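PDB 6TFX: ABC transporter substrate-binding protein from Rhizobium radiobacter, which binds the opine mannopinic acid as the solute-binding component of an ABC importer and probably delivers it to its membrane permease. Local coordinates for residues A[389-394]-A[439-444]; A[50-55]-A[135-140]. One frame throughout, in Å; residues are numbered along the deposited sequence.

Interaction 1. Residues A[389-394]-A[439-444]; sequences FPIADY and ELWKEA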
loop_
_atom_site.group_PDB
_atom_site.type_symbol
_atom_site.label_atom_id
_atom_site.label_comp_id
_atom_site.label_asym_id
_atom_site.label_seq_id
_atom_site.Cartn_x
_atom_site.Cartn_y
_atom_site.Cartn_z
ATOM N N PHE A 389 -1.470 1.199 -7.722
ATOM C CA PHE A 389 -2.064 0.595 -8.938
ATOM C C PHE A 389 -0.963 0.475 -10.009
ATOM O O PHE A 389 -0.116 1.370 -10.107
ATOM C CB PHE A 389 -3.222 1.442 -9.487
ATOM C CG PHE A 389 -4.408 1.561 -8.567
ATOM C CD1 PHE A 389 -4.956 0.435 -7.961
ATOM C CD2 PHE A 389 -5.001 2.796 -8.330
ATOM C CE1 PHE A 389 -6.068 0.545 -7.113
ATOM C CE2 PHE A 389 -6.107 2.909 -7.473
ATOM C CZ PHE A 389 -6.633 1.781 -6.873
ATOM N N PRO A 390 -1.002 -0.584 -10.845
ATOM C CA PRO A 390 0.121 -0.850 -11.759
ATOM C C PRO A 390 0.184 -0.029 -13.045
ATOM O O PRO A 390 0.347 -0.591 -14.153
ATOM C CB PRO A 390 -0.022 -2.347 -12.070
ATOM C CG PRO A 390 -1.510 -2.604 -11.948
ATOM C CD PRO A 390 -1.931 -1.735 -10.771
ATOM N N ILE A 391 0.122 1.298 -12.890
ATOM C CA ILE A 391 0.318 2.254 -13.975
ATOM C C ILE A 391 1.312 3.248 -13.384
ATOM O O ILE A 391 1.097 3.717 -12.269
ATOM C CB ILE A 391 -0.994 2.922 -14.418
ATOM C CG1 ILE A 391 -1.954 1.876 -15.054
ATOM C CG2 ILE A 391 -0.688 4.056 -15.398
ATOM C CD1 ILE A 391 -3.325 2.414 -15.379
ATOM N N ALA A 392 2.423 3.525 -14.104
ATOM C CA ALA A 392 3.497 4.377 -13.559
ATOM C C ALA A 392 3.034 5.694 -12.985
ATOM O O ALA A 392 3.661 6.201 -12.033
ATOM C CB ALA A 392 4.578 4.607 -14.605
ATOM N N ASP A 393 1.956 6.281 -13.547
ATOM C CA ASP A 393 1.455 7.575 -13.059
ATOM C C ASP A 393 1.219 7.590 -11.550
ATOM O O ASP A 393 1.463 8.617 -10.902
ATOM C CB ASP A 393 0.122 7.958 -13.749
ATOM C CG ASP A 393 -0.421 9.268 -13.189
ATOM O OD1 ASP A 393 0.320 10.281 -13.218
ATOM O OD2 ASP A 393 -1.575 9.275 -12.696
ATOM N N TYR A 394 0.744 6.469 -10.980
ATOM C CA TYR A 394 0.432 6.472 -9.545
ATOM C C TYR A 394 1.689 6.561 -8.702
ATOM O O TYR A 394 1.822 7.494 -7.907
ATOM C CB TYR A 394 -0.434 5.250 -9.170
ATOM C CG TYR A 394 -1.816 5.401 -9.781
ATOM C CD1 TYR A 394 -2.767 6.225 -9.191
ATOM C CD2 TYR A 394 -2.115 4.845 -11.022
ATOM C CE1 TYR A 394 -4.010 6.441 -9.781
ATOM C CE2 TYR A 394 -3.361 5.055 -11.629
ATOM C CZ TYR A 394 -4.293 5.877 -11.011
ATOM O OH TYR A 394 -5.519 6.129 -11.569
ATOM N N GLU A 439 7.341 6.304 -23.021
ATOM C CA GLU A 439 8.644 6.991 -23.088
ATOM C C GLU A 439 8.749 8.147 -22.106
ATOM O O GLU A 439 9.813 8.351 -21.502
ATOM C CB GLU A 439 9.004 7.416 -24.496
ATOM C CG GLU A 439 9.331 6.209 -25.369
ATOM C CD GLU A 439 10.404 5.266 -24.834
ATOM O OE1 GLU A 439 10.131 4.050 -24.726
ATOM O OE2 GLU A 439 11.514 5.747 -24.512
ATOM N N LEU A 440 7.644 8.872 -21.898
ATOM C CA LEU A 440 7.615 9.975 -20.901
ATOM C C LEU A 440 7.725 9.415 -19.488
ATOM O O LEU A 440 8.485 9.961 -18.670
ATOM C CB LEU A 440 6.352 10.838 -21.047
ATOM C CG LEU A 440 6.328 11.705 -22.300
ATOM C CD1 LEU A 440 4.916 12.133 -22.665
ATOM C CD2 LEU A 440 7.273 12.913 -22.155
ATOM N N TRP A 441 7.042 8.276 -19.217
ATOM C CA TRP A 441 7.191 7.645 -17.892
ATOM C C TRP A 441 8.627 7.179 -17.689
ATOM O O TRP A 441 9.168 7.331 -16.584
ATOM C CB TRP A 441 6.237 6.470 -17.760
ATOM C CG TRP A 441 4.838 6.892 -17.400
ATOM C CD1 TRP A 441 4.471 7.945 -16.605
ATOM C CD2 TRP A 441 3.618 6.241 -17.795
ATOM N NE1 TRP A 441 3.094 8.013 -16.517
ATOM C CE2 TRP A 441 2.549 6.954 -17.201
ATOM C CE3 TRP A 441 3.324 5.111 -18.577
ATOM C CZ2 TRP A 441 1.210 6.594 -17.401
ATOM C CZ3 TRP A 441 1.995 4.749 -18.771
ATOM C CH2 TRP A 441 0.958 5.482 -18.178
ATOM N N LYS A 442 9.257 6.601 -18.738
ATOM C CA LYS A 442 10.658 6.145 -18.611
ATOM C C LYS A 442 11.609 7.332 -18.412
ATOM O O LYS A 442 12.510 7.267 -17.576
ATOM C CB LYS A 442 11.069 5.308 -19.840
ATOM C CG LYS A 442 10.302 3.989 -19.920
ATOM C CD LYS A 442 10.936 3.140 -21.026
ATOM C CE LYS A 442 10.329 1.769 -21.096
ATOM N NZ LYS A 442 10.931 0.979 -22.219
ATOM N N GLU A 443 11.389 8.438 -19.154
ATOM C CA GLU A 443 12.217 9.638 -19.007
ATOM C C GLU A 443 12.138 10.147 -17.548
ATOM O O GLU A 443 13.175 10.512 -16.968
ATOM C CB GLU A 443 11.769 10.712 -19.996
ATOM C CG GLU A 443 12.607 11.985 -19.963
ATOM C CD GLU A 443 12.145 13.106 -20.884
ATOM O OE1 GLU A 443 11.185 12.895 -21.662
ATOM O OE2 GLU A 443 12.731 14.210 -20.810
ATOM N N ALA A 444 10.935 10.111 -16.944
ATOM C CA ALA A 444 10.784 10.545 -15.539
ATOM C C ALA A 444 11.644 9.641 -14.628
ATOM O O ALA A 444 12.379 10.143 -13.784
ATOM C CB ALA A 444 9.321 10.469 -15.129
HETATM O O HOH W 1 2.184 10.335 -15.097
#
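Ala392 and Trp441 illustrate how a small residue can seat the large side chain of a neighbouring helix. In this solute-binding protein of family 5, a CH-pi contact joins the segment 389-394 to helix 434-450. The methyl CB of Ala392 sits over the indole face, 3.7 Å from the centroid of the five-membered ring of Trp441 and only 15° off its normal. Trp441 is aimed there by its first torsion (chi1 -81°), which carries CG to the side opposite its carbonyl carbon and sends the indole out from its helix toward Ala392.

The six-membered ring has a different neighbour. Ile391 approaches it obliquely with the CG2 branch, which comes within 3.5 Å of CH2 of Trp441. The backbone helps as well: Asp393 N lies 3.3 Å above the indole plane, displaced toward the rim, on the face that receives the alanine methyl. The peptide between Ala392 and Asp393 therefore takes part in this packing. Helix 422-430 also packs on the tryptophan, through Ala428.

Two residues before Ala392, Pro390 centres an inverse gamma turn closed by Ile391 N to Phe389 O at 2.8 Å. This turn leads the chain into the residues that meet the indole.

Polar coupling is indirect. Asp393 OD1 forms a salt bridge with NE of Arg429, which probably favours the ionised carboxylate. A water lying in the indole plane, at the ring edge, accepts from Trp441 NE1 at 2.9 Å and donates to Asp393 OD1 at 2.6 Å.

Interaction 2. Residues A[50-55]-A[135-140]; sequences SSIEAD and LLALLS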
loop_
_atom_site.group_PDB
_atom_site.type_symbol
_atom_site.label_atom_id
_atom_site.label_comp_id
_atom_site.label_asym_id
_atom_site.label_seq_id
_atom_site.Cartn_x
_atom_site.Cartn_y
_atom_site.Cartn_z
ATOM N N SER A 50 -7.359 -5.509 -14.348
ATOM C CA SER A 50 -8.039 -6.220 -15.438
ATOM C C SER A 50 -9.225 -7.042 -14.907
ATOM O O SER A 50 -10.178 -7.320 -15.640
ATOM C CB SER A 50 -7.077 -7.185 -16.124
ATOM O OG SER A 50 -6.665 -8.222 -15.238
ATOM N N SER A 51 -9.142 -7.452 -13.630
ATOM C CA SER A 51 -10.151 -8.319 -13.011
ATOM C C SER A 51 -11.376 -7.574 -12.448
ATOM O O SER A 51 -12.260 -8.225 -11.892
ATOM C CB SER A 51 -9.499 -9.100 -11.872
ATOM O OG SER A 51 -9.313 -8.259 -10.749
ATOM N N ILE A 52 -11.383 -6.240 -12.500
ATOM C CA ILE A 52 -12.427 -5.462 -11.827
ATOM C C ILE A 52 -13.814 -5.872 -12.284
ATOM O O ILE A 52 -14.062 -6.092 -13.480
ATOM C CB ILE A 52 -12.142 -3.951 -11.916
ATOM C CG1 ILE A 52 -10.960 -3.629 -10.964
ATOM C CG2 ILE A 52 -13.371 -3.130 -11.516
ATOM C CD1 ILE A 52 -10.298 -2.279 -11.144
ATOM N N GLU A 53 -14.704 -6.053 -11.285
ATOM C CA GLU A 53 -16.068 -6.549 -11.489
ATOM C C GLU A 53 -17.062 -5.762 -10.609
ATOM O O GLU A 53 -16.650 -5.019 -9.719
ATOM C CB GLU A 53 -16.135 -8.051 -11.138
ATOM C CG GLU A 53 -15.624 -8.403 -9.746
ATOM C CD GLU A 53 -15.686 -9.864 -9.321
ATOM O OE1 GLU A 53 -15.217 -10.749 -10.076
ATOM O OE2 GLU A 53 -16.190 -10.121 -8.205
ATOM N N ALA A 54 -18.366 -5.981 -10.814
ATOM C CA ALA A 54 -19.397 -5.284 -10.027
ATOM C C ALA A 54 -19.272 -5.538 -8.498
ATOM O O ALA A 54 -18.940 -6.650 -8.073
ATOM C CB ALA A 54 -20.772 -5.740 -10.482
ATOM N N ASP A 55 -19.604 -4.524 -7.678
ATOM C CA ASP A 55 -19.638 -4.671 -6.200
ATOM C C ASP A 55 -20.957 -3.970 -5.792
ATOM O O ASP A 55 -22.026 -4.492 -6.121
ATOM C CB ASP A 55 -18.396 -4.061 -5.513
ATOM C CG ASP A 55 -18.104 -4.569 -4.098
ATOM O OD1 ASP A 55 -18.680 -5.614 -3.705
ATOM O OD2 ASP A 55 -17.279 -3.921 -3.378
ATOM N N LEU A 135 -10.151 4.693 -14.461
ATOM C CA LEU A 135 -11.213 5.110 -13.540
ATOM C C LEU A 135 -11.709 3.960 -12.656
ATOM O O LEU A 135 -11.957 4.171 -11.465
ATOM C CB LEU A 135 -12.395 5.729 -14.309
ATOM C CG LEU A 135 -13.558 6.239 -13.433
ATOM C CD1 LEU A 135 -13.129 7.398 -12.500
ATOM C CD2 LEU A 135 -14.746 6.609 -14.264
ATOM N N LEU A 136 -11.905 2.762 -13.239
ATOM C CA LEU A 136 -12.443 1.667 -12.424
ATOM C C LEU A 136 -11.540 1.317 -11.248
ATOM O O LEU A 136 -12.053 1.085 -10.160
ATOM C CB LEU A 136 -12.748 0.422 -13.277
ATOM C CG LEU A 136 -13.865 0.587 -14.302
ATOM C CD1 LEU A 136 -14.003 -0.684 -15.135
ATOM C CD2 LEU A 136 -15.203 0.963 -13.645
ATOM N N ALA A 137 -10.195 1.383 -11.418
ATOM C CA ALA A 137 -9.282 1.137 -10.278
ATOM C C ALA A 137 -9.552 2.203 -9.189
ATOM O O ALA A 137 -9.617 1.865 -8.009
ATOM C CB ALA A 137 -7.836 1.237 -10.742
ATOM N N LEU A 138 -9.742 3.481 -9.587
ATOM C CA LEU A 138 -10.004 4.556 -8.611
ATOM C C LEU A 138 -11.303 4.321 -7.827
ATOM O O LEU A 138 -11.462 4.806 -6.695
ATOM C CB LEU A 138 -10.108 5.905 -9.320
ATOM C CG LEU A 138 -8.813 6.439 -9.941
ATOM C CD1 LEU A 138 -9.114 7.749 -10.670
ATOM C CD2 LEU A 138 -7.754 6.686 -8.850
ATOM N N LEU A 139 -12.254 3.610 -8.453
ATOM C CA LEU A 139 -13.568 3.382 -7.830
ATOM C C LEU A 139 -13.670 2.020 -7.168
ATOM O O LEU A 139 -14.775 1.605 -6.788
ATOM C CB LEU A 139 -14.695 3.568 -8.881
ATOM C CG LEU A 139 -14.725 4.936 -9.578
ATOM C CD1 LEU A 139 -15.819 4.958 -10.623
ATOM C CD2 LEU A 139 -14.897 6.090 -8.552
ATOM N N SER A 140 -12.526 1.302 -7.069
ATOM C CA SER A 140 -12.511 -0.052 -6.552
ATOM C C SER A 140 -12.243 -0.114 -5.063
ATOM O O SER A 140 -12.096 0.917 -4.408
ATOM C CB SER A 140 -11.493 -0.904 -7.308
ATOM O OG SER A 140 -10.200 -0.462 -6.928
#
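The carbonyl oxygen of Ala137 is gripped twice by Ser140, through OG at 2.6 Å and through the backbone N at 3.1 Å, where helix 135-138 comes to its end. Beside this short helical turn runs the loop leading into strand 53-54, which pairs with strand 40-41 in a two-stranded antiparallel sheet of the solute-binding fold. The example shows how a serine just past a helix can hold one carbonyl of the last turn while the turn offers an apolar surface to a neighbouring segment.

The serine hydroxyl donates from 18° outside the carbonyl plane, with a C=O...OG angle of 130°. A first torsion of 71° places OG beside both the backbone N and the carbonyl carbon of Ser140, bringing it back toward the last turn. Leu139, between the two partners, is where the chain leaves helical geometry.

Against this turn Ile52 projects as the one side chain of 50-55 that makes contact. Val40 also packs on Ile52, and Trp60 on Leu136, so the contact belongs to a larger apolar cluster. The CB of Glu53 points away from the helix, and its OE2 forms a salt bridge with NE of Arg41. The branches of Ile52 divide the work. CD1, at the tip of the longer branch, rests on backbone, 3.7 Å from Ala137 CA and 3.8 Å from Leu136 C, and approaches Ser140 CB at 4.2 Å. CG2, the short branch, meets Leu136 at a slant, with its CB 4.0 Å from Ile52 CG2.

In the fold
From the N terminus, interaction 2 closes first: its loop leaves the loop before strand 53-54, runs through the four-stranded antiparallel sheet and helix 88-98, and returns at helix 135-138. Interaction 1 closes much later, joining helices 392-400 and 434-450 around a loop that holds helix 422-430 and Cys418, one of the magnesium ligands. The two loops follow in series, neither nested nor crossed. Their centres are about 20 Å apart, yet they meet: Phe389 CZ lies 3.2 Å from Ala137 O, and Tyr394 OH packs on Leu138 CD2. Chain regions distant in sequence thus touch directly, consistent with a closed, ligand-bound form.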